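Local coordinates for protein neutral ceramidase (Pseudomonas aeruginosa, PDB 2ZWS) that hydrolyses the N-acyl linkage of ceramides to release sphingosine and a free fatty acid, and also catalyses the reverse synthesis, at residues Q31-R43 with T578-R590. Sequence-based numbering, arbitrary orientation. Where two conformers were deposited one is given.
Sequences QKTAGIHMRQWAR and TDNDWDTQYRWER. With MG (magnesium ion), chain C.
Arg39 reaches across to the turn that begins at Thr578 and meets it along most of its length. CB lies 3.4 Å from Asn580 OD1, the atom that also accepts the backbone N-H of Arg39; CG and CD then pass beside Asp579 OD1, with CD at 3.5 Å. Extended from CG to NE, the chain delivers the guanidinium side-on to the carboxylate, their planes 23° apart. NE donates to Asp579 OD1 (2.8 Å) and NH2 to OD2 (3.0 Å), both on the syn side, fixing both groups against rotation. NH1 makes a second salt bridge, to Asp13, and Phe559 N gives Asp579 OD2 a further donor. Trp41 NE1 gives Asn580 OD1 a second bond (2.9 Å); OD1 lies in the indole plane, whereas NE1 stands well above the plane of the amide.

That turn and the next, from Asp581 to Thr584, close round a magnesium ion with the backbone of His37. His37 O binds it at 2.2 Å, joined by Asp581 O, Thr584 O and OG1 and a water that also donates to Ile36 O and Asp579 O; Asp579 O completes the shell at a longer 2.6 Å from the metal. The His37 ring serves separately: with CG anti to the backbone N (chi1 -178°), NE2 donates in plane to a lone pair of Trp582 O (2.8 Å), while CE1 presses on one face of the Trp582 indole, the rings inclined at 52°. Met38 SD sits at the indole's edge, a Met-aromatic contact.

Beyond the metal, Ile36 and Tyr586 form an antiparallel hydrogen-bonded pair, and Trp588 N bonds to Ala34 O. Strand 32-36, from the N-terminal ceramidase region, adds to a sheet of the C-terminal beta-sandwich, and magnesium ligands from both regions make this an interdomain metal site.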
loop_
_atom_site.group_PDB
_atom_site.type_symbol
_atom_site.label_atom_id
_atom_site.label_comp_id
_atom_site.label_asym_id
_atom_site.label_seq_id
_atom_site.Cartn_x
_atom_site.Cartn_y
_atom_site.Cartn_z
ATOM N N GLN A 31 8.428 6.180 -15.799
ATOM C CA GLN A 31 7.118 6.286 -15.180
ATOM C C GLN A 31 7.175 7.242 -14.014
ATOM O O GLN A 31 7.183 6.830 -12.845
ATOM C CB GLN A 31 6.608 4.920 -14.724
ATOM C CG GLN A 31 5.122 4.954 -14.419
ATOM C CD GLN A 31 4.658 3.815 -13.543
ATOM O OE1 GLN A 31 5.450 3.028 -13.002
ATOM N NE2 GLN A 31 3.340 3.733 -13.372
ATOM N N LYS A 32 7.208 8.526 -14.339
ATOM C CA LYS A 32 7.183 9.566 -13.305
ATOM C C LYS A 32 5.783 10.089 -13.024
ATOM O O LYS A 32 4.949 10.147 -13.932
ATOM C CB LYS A 32 8.130 10.701 -13.670
ATOM C CG LYS A 32 9.591 10.235 -13.724
ATOM C CD LYS A 32 10.542 11.396 -13.517
ATOM C CE LYS A 32 11.935 10.997 -13.843
ATOM N NZ LYS A 32 12.827 12.185 -13.635
ATOM N N THR A 33 5.523 10.460 -11.768
ATOM C CA THR A 33 4.213 11.035 -11.453
ATOM C C THR A 33 3.946 12.266 -12.311
ATOM O O THR A 33 4.867 13.024 -12.675
ATOM C CB THR A 33 4.041 11.392 -9.951
ATOM O OG1 THR A 33 5.127 12.256 -9.567
ATOM C CG2 THR A 33 4.130 10.112 -9.088
ATOM N N ALA A 34 2.671 12.435 -12.632
ATOM C CA ALA A 34 2.203 13.605 -13.389
ATOM C C ALA A 34 0.835 14.105 -12.945
ATOM O O ALA A 34 0.147 14.774 -13.711
ATOM C CB ALA A 34 2.197 13.280 -14.903
ATOM N N GLY A 35 0.433 13.745 -11.726
ATOM C CA GLY A 35 -0.829 14.220 -11.166
ATOM C C GLY A 35 -1.417 13.243 -10.182
ATOM O O GLY A 35 -0.720 12.341 -9.682
ATOM N N ILE A 36 -2.703 13.445 -9.873
ATOM C CA ILE A 36 -3.383 12.588 -8.914
ATOM C C ILE A 36 -4.702 12.152 -9.492
ATOM O O ILE A 36 -5.457 12.976 -10.004
ATOM C CB ILE A 36 -3.657 13.363 -7.591
ATOM C CG1 ILE A 36 -2.320 13.736 -6.927
ATOM C CG2 ILE A 36 -4.616 12.583 -6.659
ATOM C CD1 ILE A 36 -2.476 14.671 -5.766
ATOM N N HIS A 37 -4.959 10.842 -9.455
ATOM C CA HIS A 37 -6.324 10.380 -9.654
ATOM C C HIS A 37 -7.075 10.334 -8.315
ATOM O O HIS A 37 -8.091 11.002 -8.143
ATOM C CB HIS A 37 -6.389 9.037 -10.361
ATOM C CG HIS A 37 -7.795 8.590 -10.601
ATOM N ND1 HIS A 37 -8.136 7.280 -10.864
ATOM C CD2 HIS A 37 -8.959 9.292 -10.611
ATOM C CE1 HIS A 37 -9.447 7.195 -11.026
ATOM N NE2 HIS A 37 -9.972 8.402 -10.877
ATOM N N MET A 38 -6.554 9.542 -7.378
ATOM C CA MET A 38 -7.057 9.540 -6.014
ATOM C C MET A 38 -5.859 9.569 -5.067
ATOM O O MET A 38 -4.762 9.111 -5.424
ATOM C CB MET A 38 -7.974 8.327 -5.730
ATOM C CG MET A 38 -9.312 8.300 -6.515
ATOM S SD MET A 38 -10.683 7.325 -5.784
ATOM C CE MET A 38 -9.891 5.727 -5.578
ATOM N N ARG A 39 -6.069 10.127 -3.872
ATOM C CA ARG A 39 -4.981 10.217 -2.910
ATOM C C ARG A 39 -4.700 8.860 -2.255
ATOM O O ARG A 39 -5.499 7.918 -2.357
ATOM C CB ARG A 39 -5.276 11.274 -1.841
ATOM C CG ARG A 39 -5.083 12.699 -2.404
ATOM C CD ARG A 39 -5.072 13.806 -1.292
ATOM N NE ARG A 39 -4.719 15.071 -1.954
ATOM C CZ ARG A 39 -3.563 15.725 -1.828
ATOM N NH1 ARG A 39 -2.644 15.362 -0.937
ATOM N NH2 ARG A 39 -3.350 16.801 -2.583
ATOM N N GLN A 40 -3.552 8.795 -1.586
ATOM C CA GLN A 40 -3.122 7.643 -0.811
ATOM C C GLN A 40 -3.364 7.906 0.671
ATOM O O GLN A 40 -3.055 9.011 1.172
ATOM C CB GLN A 40 -1.619 7.441 -1.029
ATOM C CG GLN A 40 -1.253 7.173 -2.500
ATOM C CD GLN A 40 0.240 7.181 -2.698
ATOM O OE1 GLN A 40 0.878 6.130 -2.671
ATOM N NE2 GLN A 40 0.804 8.335 -2.824
ATOM N N TRP A 41 -3.868 6.891 1.381
ATOM C CA TRP A 41 -4.246 7.049 2.799
ATOM C C TRP A 41 -3.640 5.947 3.651
ATOM O O TRP A 41 -3.375 4.801 3.165
ATOM C CB TRP A 41 -5.785 6.992 2.964
ATOM C CG TRP A 41 -6.433 8.065 2.117
ATOM C CD1 TRP A 41 -6.861 7.957 0.819
ATOM C CD2 TRP A 41 -6.689 9.422 2.519
ATOM N NE1 TRP A 41 -7.361 9.172 0.382
ATOM C CE2 TRP A 41 -7.260 10.089 1.404
ATOM C CE3 TRP A 41 -6.478 10.135 3.700
ATOM C CZ2 TRP A 41 -7.628 11.429 1.451
ATOM C CZ3 TRP A 41 -6.844 11.468 3.747
ATOM C CH2 TRP A 41 -7.404 12.109 2.628
ATOM N N ALA A 42 -3.358 6.312 4.903
ATOM C CA ALA A 42 -3.124 5.349 5.966
ATOM C C ALA A 42 -4.433 5.221 6.744
ATOM O O ALA A 42 -5.034 6.226 7.130
ATOM C CB ALA A 42 -2.034 5.839 6.903
ATOM N N ARG A 43 -4.853 3.987 6.962
ATOM C CA ARG A 43 -6.110 3.700 7.685
ATOM C C ARG A 43 -5.719 2.894 8.909
ATOM O O ARG A 43 -5.180 1.782 8.785
ATOM C CB ARG A 43 -7.047 2.890 6.771
ATOM C CG ARG A 43 -7.694 3.732 5.665
ATOM C CD ARG A 43 -8.518 2.887 4.680
ATOM N NE ARG A 43 -9.232 3.712 3.702
ATOM C CZ ARG A 43 -8.717 4.097 2.533
ATOM N NH1 ARG A 43 -7.490 3.711 2.202
ATOM N NH2 ARG A 43 -9.424 4.862 1.686
ATOM N N THR A 578 -13.308 16.746 -4.532
ATOM C CA THR A 578 -11.963 17.150 -4.199
ATOM C C THR A 578 -11.009 16.336 -5.102
ATOM O O THR A 578 -11.482 15.503 -5.886
ATOM C CB THR A 578 -11.795 16.902 -2.674
ATOM O OG1 THR A 578 -12.238 18.066 -1.967
ATOM C CG2 THR A 578 -10.401 16.579 -2.288
ATOM N N ASP A 579 -9.690 16.526 -4.979
ATOM C CA ASP A 579 -8.772 15.714 -5.790
ATOM C C ASP A 579 -8.745 14.232 -5.380
ATOM O O ASP A 579 -8.232 13.408 -6.126
ATOM C CB ASP A 579 -7.352 16.331 -5.918
ATOM C CG ASP A 579 -6.558 16.353 -4.607
ATOM O OD1 ASP A 579 -6.899 15.602 -3.646
ATOM O OD2 ASP A 579 -5.530 17.079 -4.574
ATOM N N ASN A 580 -9.306 13.899 -4.217
ATOM C CA ASN A 580 -9.353 12.517 -3.787
ATOM C C ASN A 580 -10.379 11.694 -4.549
ATOM O O ASN A 580 -10.256 10.468 -4.638
ATOM C CB ASN A 580 -9.678 12.405 -2.307
ATOM C CG ASN A 580 -9.530 11.002 -1.800
ATOM O OD1 ASN A 580 -8.508 10.348 -2.037
ATOM N ND2 ASN A 580 -10.556 10.518 -1.104
ATOM N N ASP A 581 -11.397 12.356 -5.097
ATOM C CA ASP A 581 -12.547 11.619 -5.610
ATOM C C ASP A 581 -12.269 10.881 -6.931
ATOM O O ASP A 581 -11.533 11.371 -7.781
ATOM C CB ASP A 581 -13.741 12.543 -5.699
ATOM C CG ASP A 581 -14.238 12.921 -4.322
ATOM O OD1 ASP A 581 -14.559 11.988 -3.544
ATOM O OD2 ASP A 581 -14.254 14.136 -3.990
ATOM N N TRP A 582 -12.890 9.715 -7.104
ATOM C CA TRP A 582 -12.766 8.950 -8.346
ATOM C C TRP A 582 -13.137 9.770 -9.590
ATOM O O TRP A 582 -12.498 9.605 -10.631
ATOM C CB TRP A 582 -13.678 7.713 -8.278
ATOM C CG TRP A 582 -13.637 6.888 -9.497
ATOM C CD1 TRP A 582 -14.540 6.910 -10.524
ATOM C CD2 TRP A 582 -12.649 5.909 -9.838
ATOM N NE1 TRP A 582 -14.162 6.006 -11.487
ATOM C CE2 TRP A 582 -13.019 5.374 -11.092
ATOM C CE3 TRP A 582 -11.493 5.425 -9.203
ATOM C CZ2 TRP A 582 -12.265 4.405 -11.744
ATOM C CZ3 TRP A 582 -10.735 4.423 -9.861
ATOM C CH2 TRP A 582 -11.133 3.938 -11.118
ATOM N N ASP A 583 -14.152 10.639 -9.466
ATOM C CA ASP A 583 -14.706 11.363 -10.620
ATOM C C ASP A 583 -13.822 12.523 -11.075
ATOM O O ASP A 583 -14.097 13.124 -12.111
ATOM C CB ASP A 583 -16.101 11.908 -10.345
ATOM C CG ASP A 583 -17.118 10.827 -10.157
ATOM O OD1 ASP A 583 -16.961 9.738 -10.747
ATOM O OD2 ASP A 583 -18.086 11.084 -9.409
ATOM N N THR A 584 -12.784 12.853 -10.301
ATOM C CA THR A 584 -11.891 13.987 -10.655
ATOM C C THR A 584 -10.473 13.518 -10.975
ATOM O O THR A 584 -10.020 12.487 -10.462
ATOM C CB THR A 584 -11.804 15.064 -9.539
ATOM O OG1 THR A 584 -11.215 14.478 -8.367
ATOM C CG2 THR A 584 -13.168 15.577 -9.201
ATOM N N GLN A 585 -9.794 14.275 -11.849
ATOM C CA GLN A 585 -8.371 14.079 -12.081
ATOM C C GLN A 585 -7.664 15.413 -12.076
ATOM O O GLN A 585 -8.235 16.421 -12.476
ATOM C CB GLN A 585 -8.136 13.362 -13.410
ATOM C CG GLN A 585 -8.810 11.970 -13.452
ATOM C CD GLN A 585 -8.545 11.146 -14.727
ATOM O OE1 GLN A 585 -9.074 10.043 -14.867
ATOM N NE2 GLN A 585 -7.764 11.661 -15.638
ATOM N N TYR A 586 -6.412 15.379 -11.624
ATOM C CA TYR A 586 -5.493 16.517 -11.621
ATOM C C TYR A 586 -4.249 16.088 -12.368
ATOM O O TYR A 586 -3.653 15.064 -12.035
ATOM C CB TYR A 586 -5.131 16.909 -10.176
ATOM C CG TYR A 586 -3.846 17.711 -10.049
ATOM C CD1 TYR A 586 -3.817 19.080 -10.364
ATOM C CD2 TYR A 586 -2.651 17.103 -9.607
ATOM C CE1 TYR A 586 -2.645 19.823 -10.237
ATOM C CE2 TYR A 586 -1.451 17.840 -9.511
ATOM C CZ TYR A 586 -1.471 19.206 -9.806
ATOM O OH TYR A 586 -0.284 19.908 -9.702
ATOM N N ARG A 587 -3.917 16.826 -13.424
ATOM C CA ARG A 587 -2.717 16.526 -14.215
ATOM C C ARG A 587 -1.842 17.759 -14.287
ATOM O O ARG A 587 -2.336 18.851 -14.546
ATOM C CB ARG A 587 -3.069 16.080 -15.637
ATOM C CG ARG A 587 -1.849 15.515 -16.384
ATOM C CD ARG A 587 -2.135 14.968 -17.789
ATOM N NE ARG A 587 -3.133 13.899 -17.769
ATOM C CZ ARG A 587 -2.890 12.605 -17.542
ATOM N NH1 ARG A 587 -1.653 12.149 -17.326
ATOM N NH2 ARG A 587 -3.908 11.758 -17.537
ATOM N N TRP A 588 -0.558 17.559 -14.043
ATOM C CA TRP A 588 0.451 18.613 -14.117
ATOM C C TRP A 588 1.375 18.366 -15.297
ATOM O O TRP A 588 1.820 17.235 -15.504
ATOM C CB TRP A 588 1.339 18.569 -12.873
ATOM C CG TRP A 588 2.350 19.681 -12.853
ATOM C CD1 TRP A 588 2.146 20.961 -12.408
ATOM C CD2 TRP A 588 3.709 19.614 -13.298
ATOM N NE1 TRP A 588 3.307 21.699 -12.533
ATOM C CE2 TRP A 588 4.275 20.906 -13.102
ATOM C CE3 TRP A 588 4.499 18.602 -13.857
ATOM C CZ2 TRP A 588 5.610 21.196 -13.419
ATOM C CZ3 TRP A 588 5.832 18.887 -14.174
ATOM C CH2 TRP A 588 6.359 20.194 -13.974
ATOM N N GLU A 589 1.709 19.427 -16.043
ATOM C CA GLU A 589 2.732 19.279 -17.067
ATOM C C GLU A 589 3.550 20.531 -17.242
ATOM O O GLU A 589 3.064 21.652 -17.098
ATOM C CB GLU A 589 2.168 18.789 -18.400
ATOM C CG GLU A 589 1.517 19.815 -19.254
ATOM C CD GLU A 589 1.009 19.232 -20.560
ATOM O OE1 GLU A 589 1.454 19.701 -21.625
ATOM O OE2 GLU A 589 0.164 18.310 -20.516
ATOM N N ARG A 590 4.830 20.291 -17.508
ATOM C CA ARG A 590 5.811 21.337 -17.760
ATOM C C ARG A 590 5.467 22.048 -19.068
ATOM O O ARG A 590 5.117 21.413 -20.065
ATOM C CB ARG A 590 7.182 20.678 -17.882
ATOM C CG ARG A 590 8.312 21.610 -18.313
ATOM C CD ARG A 590 8.467 22.771 -17.323
ATOM N NE ARG A 590 9.011 22.327 -16.035
ATOM C CZ ARG A 590 8.870 22.987 -14.885
ATOM N NH1 ARG A 590 9.444 22.509 -13.779
ATOM N NH2 ARG A 590 8.157 24.115 -14.818
HETATM MG MG MG C . -9.607 12.591 -8.199
HETATM O O HOH W 1 -7.742 14.254 -8.633
HETATM O O HOH W 2 -8.208 7.325 -2.280
#